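Mandelate racemase / muconate lactonizing enzyme family protein (Agrobacterium tumefaciens, PDB 4DXK) probably acts as a metal-dependent enzyme of the enolase superfamily, mandelate racemase subgroup, perhaps as a lyase, on a substrate not established here. Local coordinates at residues 20-25 and 92-97; 44-49 and 393-398. One frame throughout, in Å; residues are numbered along the deposited sequence.

Contact 1. Residues 20-25 and 92-97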
loop_
_atom_site.group_PDB
_atom_site.type_symbol
_atom_site.label_atom_id
_atom_site.label_comp_id
_atom_site.label_asym_id
_atom_site.label_seq_id
_atom_site.Cartn_x
_atom_site.Cartn_y
_atom_site.Cartn_z
ATOM N N VAL A 20 1.630 36.600 -28.490
ATOM C CA VAL A 20 1.431 35.830 -29.706
ATOM C C VAL A 20 0.080 36.231 -30.265
ATOM O O VAL A 20 -0.943 36.141 -29.570
ATOM C CB VAL A 20 1.448 34.316 -29.407
ATOM C CG1 VAL A 20 1.099 33.503 -30.657
ATOM C CG2 VAL A 20 2.797 33.895 -28.853
ATOM N N LEU A 21 0.071 36.685 -31.510
ATOM C CA LEU A 21 -1.158 37.115 -32.174
ATOM C C LEU A 21 -1.450 36.174 -33.327
ATOM O O LEU A 21 -0.598 35.940 -34.193
ATOM C CB LEU A 21 -1.062 38.562 -32.662
ATOM C CG LEU A 21 -1.155 39.636 -31.575
ATOM C CD1 LEU A 21 0.148 39.776 -30.811
ATOM C CD2 LEU A 21 -1.573 40.972 -32.163
ATOM N N VAL A 22 -2.645 35.604 -33.316
ATOM C CA VAL A 22 -3.050 34.635 -34.320
ATOM C C VAL A 22 -4.039 35.315 -35.263
ATOM O O VAL A 22 -5.165 35.653 -34.872
ATOM C CB VAL A 22 -3.689 33.395 -33.661
ATOM C CG1 VAL A 22 -4.139 32.404 -34.724
ATOM C CG2 VAL A 22 -2.704 32.725 -32.710
ATOM N N HIS A 23 -3.599 35.557 -36.494
ATOM C CA HIS A 23 -4.428 36.230 -37.487
ATOM C C HIS A 23 -5.197 35.190 -38.296
ATOM O O HIS A 23 -4.710 34.072 -38.503
ATOM C CB HIS A 23 -3.559 37.057 -38.430
ATOM C CG HIS A 23 -2.784 38.138 -37.751
ATOM N ND1 HIS A 23 -3.095 39.472 -37.893
ATOM C CD2 HIS A 23 -1.704 38.089 -36.936
ATOM C CE1 HIS A 23 -2.241 40.199 -37.191
ATOM N NE2 HIS A 23 -1.386 39.382 -36.602
ATOM N N THR A 24 -6.388 35.563 -38.755
ATOM C CA THR A 24 -7.240 34.670 -39.533
ATOM C C THR A 24 -7.710 35.328 -40.819
ATOM O O THR A 24 -7.674 36.556 -40.965
ATOM C CB THR A 24 -8.489 34.230 -38.725
ATOM O OG1 THR A 24 -9.296 35.374 -38.405
ATOM C CG2 THR A 24 -8.082 33.518 -37.436
ATOM N N ASP A 25 -8.194 34.508 -41.744
ATOM C CA ASP A 25 -8.706 35.046 -42.996
ATOM C C ASP A 25 -9.984 35.866 -42.823
ATOM O O ASP A 25 -10.357 36.631 -43.715
ATOM C CB ASP A 25 -8.850 33.970 -44.087
ATOM C CG ASP A 25 -9.657 32.758 -43.651
ATOM O OD1 ASP A 25 -10.308 32.771 -42.586
ATOM O OD2 ASP A 25 -9.644 31.771 -44.422
ATOM N N TRP A 92 -8.673 30.870 -27.776
ATOM C CA TRP A 92 -9.872 31.148 -26.992
ATOM C C TRP A 92 -10.395 32.571 -27.251
ATOM O O TRP A 92 -11.604 32.800 -27.295
ATOM C CB TRP A 92 -9.611 30.873 -25.502
ATOM C CG TRP A 92 -9.661 29.412 -25.191
ATOM C CD1 TRP A 92 -8.609 28.546 -25.120
ATOM C CD2 TRP A 92 -10.839 28.639 -24.969
ATOM N NE1 TRP A 92 -9.064 27.280 -24.845
ATOM C CE2 TRP A 92 -10.431 27.310 -24.759
ATOM C CE3 TRP A 92 -12.206 28.942 -24.936
ATOM C CZ2 TRP A 92 -11.341 26.284 -24.516
ATOM C CZ3 TRP A 92 -13.106 27.923 -24.696
ATOM C CH2 TRP A 92 -12.670 26.608 -24.481
ATOM N N ASP A 93 -9.480 33.521 -27.423
ATOM C CA ASP A 93 -9.842 34.892 -27.785
ATOM C C ASP A 93 -10.558 34.918 -29.148
ATOM O O ASP A 93 -11.609 35.541 -29.274
ATOM C CB ASP A 93 -8.571 35.743 -27.797
ATOM C CG ASP A 93 -8.839 37.236 -27.852
ATOM O OD1 ASP A 93 -9.839 37.728 -27.269
ATOM O OD2 ASP A 93 -8.002 37.915 -28.489
ATOM N N ILE A 94 -10.017 34.220 -30.147
ATOM C CA ILE A 94 -10.687 34.114 -31.449
ATOM C C ILE A 94 -12.083 33.503 -31.313
ATOM O O ILE A 94 -13.038 34.009 -31.887
ATOM C CB ILE A 94 -9.854 33.270 -32.440
ATOM C CG1 ILE A 94 -8.634 34.057 -32.908
ATOM C CG2 ILE A 94 -10.686 32.820 -33.640
ATOM C CD1 ILE A 94 -7.566 33.201 -33.533
ATOM N N PHE A 95 -12.194 32.411 -30.561
ATOM C CA PHE A 95 -13.463 31.708 -30.396
ATOM C C PHE A 95 -14.491 32.658 -29.758
ATOM O O PHE A 95 -15.639 32.736 -30.207
ATOM C CB PHE A 95 -13.187 30.457 -29.545
ATOM C CG PHE A 95 -14.366 29.517 -29.348
ATOM C CD1 PHE A 95 -15.496 29.555 -30.145
ATOM C CD2 PHE A 95 -14.295 28.562 -28.340
ATOM C CE1 PHE A 95 -16.545 28.659 -29.921
ATOM C CE2 PHE A 95 -15.339 27.677 -28.114
ATOM C CZ PHE A 95 -16.453 27.725 -28.910
ATOM N N GLY A 96 -14.074 33.422 -28.752
ATOM C CA GLY A 96 -14.955 34.405 -28.141
ATOM C C GLY A 96 -15.399 35.489 -29.110
ATOM O O GLY A 96 -16.582 35.834 -29.195
ATOM N N LYS A 97 -14.455 36.030 -29.864
ATOM C CA LYS A 97 -14.812 37.034 -30.858
ATOM C C LYS A 97 -15.745 36.475 -31.931
ATOM O O LYS A 97 -16.672 37.166 -32.370
ATOM C CB LYS A 97 -13.565 37.635 -31.489
ATOM C CG LYS A 97 -12.763 38.460 -30.520
ATOM C CD LYS A 97 -11.537 39.035 -31.203
ATOM C CE LYS A 97 -10.622 39.692 -30.202
ATOM N NZ LYS A 97 -9.462 40.350 -30.849
#

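Contact 2. Residues 44-49 and 393-398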
loop_
_atom_site.group_PDB
_atom_site.type_symbol
_atom_site.label_atom_id
_atom_site.label_comp_id
_atom_site.label_asym_id
_atom_site.label_seq_id
_atom_site.Cartn_x
_atom_site.Cartn_y
_atom_site.Cartn_z
ATOM N N TYR A 44 10.574 29.438 -31.004
ATOM C CA TYR A 44 9.761 28.228 -31.055
ATOM C C TYR A 44 8.427 28.446 -31.775
ATOM O O TYR A 44 7.989 27.601 -32.562
ATOM C CB TYR A 44 9.519 27.700 -29.637
ATOM C CG TYR A 44 8.457 26.623 -29.562
ATOM C CD1 TYR A 44 8.756 25.298 -29.860
ATOM C CD2 TYR A 44 7.152 26.936 -29.221
ATOM C CE1 TYR A 44 7.786 24.321 -29.806
ATOM C CE2 TYR A 44 6.166 25.958 -29.165
ATOM C CZ TYR A 44 6.496 24.650 -29.459
ATOM O OH TYR A 44 5.548 23.655 -29.394
ATOM N N VAL A 45 7.771 29.566 -31.498
ATOM C CA VAL A 45 6.498 29.854 -32.149
ATOM C C VAL A 45 6.647 29.818 -33.669
ATOM O O VAL A 45 5.821 29.221 -34.360
ATOM C CB VAL A 45 5.931 31.204 -31.678
ATOM C CG1 VAL A 45 4.745 31.622 -32.518
ATOM C CG2 VAL A 45 5.531 31.122 -30.209
ATOM N N HIS A 46 7.721 30.414 -34.177
ATOM C CA HIS A 46 7.939 30.436 -35.618
ATOM C C HIS A 46 8.560 29.153 -36.169
ATOM O O HIS A 46 8.238 28.751 -37.281
ATOM C CB HIS A 46 8.745 31.673 -36.012
ATOM C CG HIS A 46 8.049 32.944 -35.662
ATOM N ND1 HIS A 46 6.994 33.437 -36.400
ATOM C CD2 HIS A 46 8.213 33.794 -34.621
ATOM C CE1 HIS A 46 6.551 34.549 -35.838
ATOM N NE2 HIS A 46 7.272 34.784 -34.756
ATOM N N GLU A 47 9.423 28.498 -35.392
ATOM C CA GLU A 47 10.095 27.279 -35.852
ATOM C C GLU A 47 9.144 26.080 -35.871
ATOM O O GLU A 47 9.182 25.263 -36.797
ATOM C CB GLU A 47 11.322 26.958 -34.973
ATOM C CG GLU A 47 12.130 25.717 -35.429
ATOM C CD GLU A 47 13.360 25.402 -34.560
ATOM O OE1 GLU A 47 13.290 25.582 -33.328
ATOM O OE2 GLU A 47 14.395 24.953 -35.104
ATOM N N TYR A 48 8.295 25.981 -34.852
ATOM C CA TYR A 48 7.508 24.774 -34.593
ATOM C C TYR A 48 6.000 24.972 -34.768
ATOM O O TYR A 48 5.343 24.189 -35.456
ATOM C CB TYR A 48 7.796 24.260 -33.177
ATOM C CG TYR A 48 7.273 22.864 -32.925
ATOM C CD1 TYR A 48 5.981 22.641 -32.454
ATOM C CD2 TYR A 48 8.077 21.761 -33.175
ATOM C CE1 TYR A 48 5.509 21.360 -32.238
ATOM C CE2 TYR A 48 7.619 20.477 -32.962
ATOM C CZ TYR A 48 6.339 20.284 -32.491
ATOM O OH TYR A 48 5.902 18.993 -32.290
ATOM N N ILE A 49 5.442 26.004 -34.142
ATOM C CA ILE A 49 3.996 26.191 -34.204
ATOM C C ILE A 49 3.545 26.620 -35.604
ATOM O O ILE A 49 2.630 26.017 -36.174
ATOM C CB ILE A 49 3.463 27.182 -33.144
ATOM C CG1 ILE A 49 3.821 26.705 -31.735
ATOM C CG2 ILE A 49 1.954 27.337 -33.281
ATOM C CD1 ILE A 49 3.223 27.552 -30.627
ATOM N N ARG A 393 7.765 39.758 -35.135
ATOM C CA ARG A 393 8.143 38.779 -36.144
ATOM C C ARG A 393 6.893 38.067 -36.636
ATOM O O ARG A 393 5.969 37.801 -35.860
ATOM C CB ARG A 393 9.141 37.770 -35.590
ATOM C CG ARG A 393 9.622 36.799 -36.643
ATOM C CD ARG A 393 10.688 35.858 -36.127
ATOM N NE ARG A 393 10.915 34.792 -37.095
ATOM C CZ ARG A 393 11.585 33.678 -36.837
ATOM N NH1 ARG A 393 12.093 33.471 -35.627
ATOM N NH2 ARG A 393 11.734 32.764 -37.786
ATOM N N PHE A 394 6.862 37.762 -37.928
ATOM C CA PHE A 394 5.698 37.160 -38.563
ATOM C C PHE A 394 6.032 35.855 -39.273
ATOM O O PHE A 394 7.113 35.721 -39.854
ATOM C CB PHE A 394 5.127 38.121 -39.610
ATOM C CG PHE A 394 4.565 39.391 -39.038
ATOM C CD1 PHE A 394 5.386 40.485 -38.803
ATOM C CD2 PHE A 394 3.213 39.491 -38.750
ATOM C CE1 PHE A 394 4.865 41.659 -38.280
ATOM C CE2 PHE A 394 2.685 40.661 -38.233
ATOM C CZ PHE A 394 3.517 41.744 -37.996
ATOM N N SER A 395 5.095 34.911 -39.233
ATOM C CA SER A 395 5.104 33.747 -40.114
ATOM C C SER A 395 3.802 33.715 -40.893
ATOM O O SER A 395 2.736 34.010 -40.349
ATOM C CB SER A 395 5.195 32.450 -39.318
ATOM O OG SER A 395 6.475 32.255 -38.750
ATOM N N ASP A 396 3.888 33.324 -42.158
ATOM C CA ASP A 396 2.701 33.110 -42.976
ATOM C C ASP A 396 2.954 31.963 -43.949
ATOM O O ASP A 396 3.965 31.267 -43.839
ATOM C CB ASP A 396 2.274 34.393 -43.707
ATOM C CG ASP A 396 3.376 34.984 -44.577
ATOM O OD1 ASP A 396 4.336 34.269 -44.946
ATOM O OD2 ASP A 396 3.259 36.181 -44.913
ATOM N N ALA A 397 2.043 31.769 -44.896
ATOM C CA ALA A 397 2.139 30.641 -45.819
ATOM C C ALA A 397 3.450 30.664 -46.608
ATOM O O ALA A 397 4.022 29.619 -46.910
ATOM C CB ALA A 397 0.944 30.619 -46.759
ATOM N N ALA A 398 3.928 31.863 -46.921
ATOM C CA ALA A 398 5.138 32.021 -47.723
ATOM C C ALA A 398 6.436 31.770 -46.950
ATOM O O ALA A 398 7.462 31.446 -47.552
ATOM C CB ALA A 398 5.162 33.395 -48.369
#

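Contact 1. Residues 20-25 and 92-97
T24, one of two strand residues that touch I94, gives its hydroxyl to the turn after the strand: OG1 is hydrogen-bonded to the carbonyl oxygen of I28. With chi1 at 62°, OG1 sits between the backbone N and the carbonyl carbon, while the methyl CG2 faces the helix and meets I94 CD1 at 3.9 Å, the two side chains reaching toward each other tip to tip. V22 supplies the other half of the contact. Its CG1 lies 3.7 Å from I94 CD1, its side chain crossing that of the isoleucine at about a right angle, and V22 O is also 3.7 Å from I94 CD1. One methyl group of I94 therefore makes all these close approaches; the chain from CA to CD1 is extended (chi2 163°), which carries that methyl away from the helix. The nearest CA atoms, those of V22 and I94, remain 8.2 Å apart, and only 107 Å² is buried. This is strand 17-24 packing on helix 79-99, within the sheet-and-helix N-terminal capping domain of the enolase superfamily. F87 and A90, earlier on the same helix, also touch V22. D93 and K97, one helical turn apart, form a long ion pair, OD2 to NZ 3.7 Å; each also bonds the neighbouring backbone, D93 OD2 taking L31 N and K97 NZ reaching T29 O.

Contact 2. Residues 44-49 and 393-398
The H46 ring carries the aliphatic part of R393 over one face, with R393 CG 3.6 Å above the ring plane and offset toward its rim, while S395 OG stands at the edge near that plane. The guanidinium of R393 in turn has H46 CB over the centre of one face, and the two planes differ by 20°. Here helix 38-53 packs on strand 390-396, the C-terminal strand that joins the antiparallel sheet of the enolase-type N-terminal domain. The segment axes run nearly parallel, 13° apart, at a closest approach of 9.0 Å. R393 is extended from CG to NE, and CG lies anti to the backbone N; this draws the chain along the ring until CZ is 3.6 Å from H46 CB. Both ring nitrogens have hydroxyl partners, NE2 bonding T8 OG1 on strand 3-11, which together with the ND1 bond would fix the ring's rotation. The nearby R393, its NE 4.2 Å from H46 ND1, would probably disfavour a charged imidazole. Across the contact, H46 ND1 and S395 OG form a nearly straight hydrogen bond of 2.7 Å, at 163°.

How the contacts relate
Of the segments that meet, strand 17-24 comes first along the chain from the N terminus, then helix 38-53, helix 79-99 and, after the barrel domain, strand 390-396. Contact 1 closes a loop of 66 residues; contact 2 spans 343, including the metal-binding E216, E242 and E268. Their segments alternate along the chain, so the loops cross rather than nest. Both reach one antiparallel sheet, ordered 30-35, 17-24, 3-11, 390-396, with strand 3-11 lying between the two strands concerned. The centres are about 16 Å apart, yet V20 CG2 packs 4.1 Å from V45 CG2, evidence that both helices lie on the same sheet face. Contact 2 thereby ties the chain's C-terminal end back to its N-terminal domain.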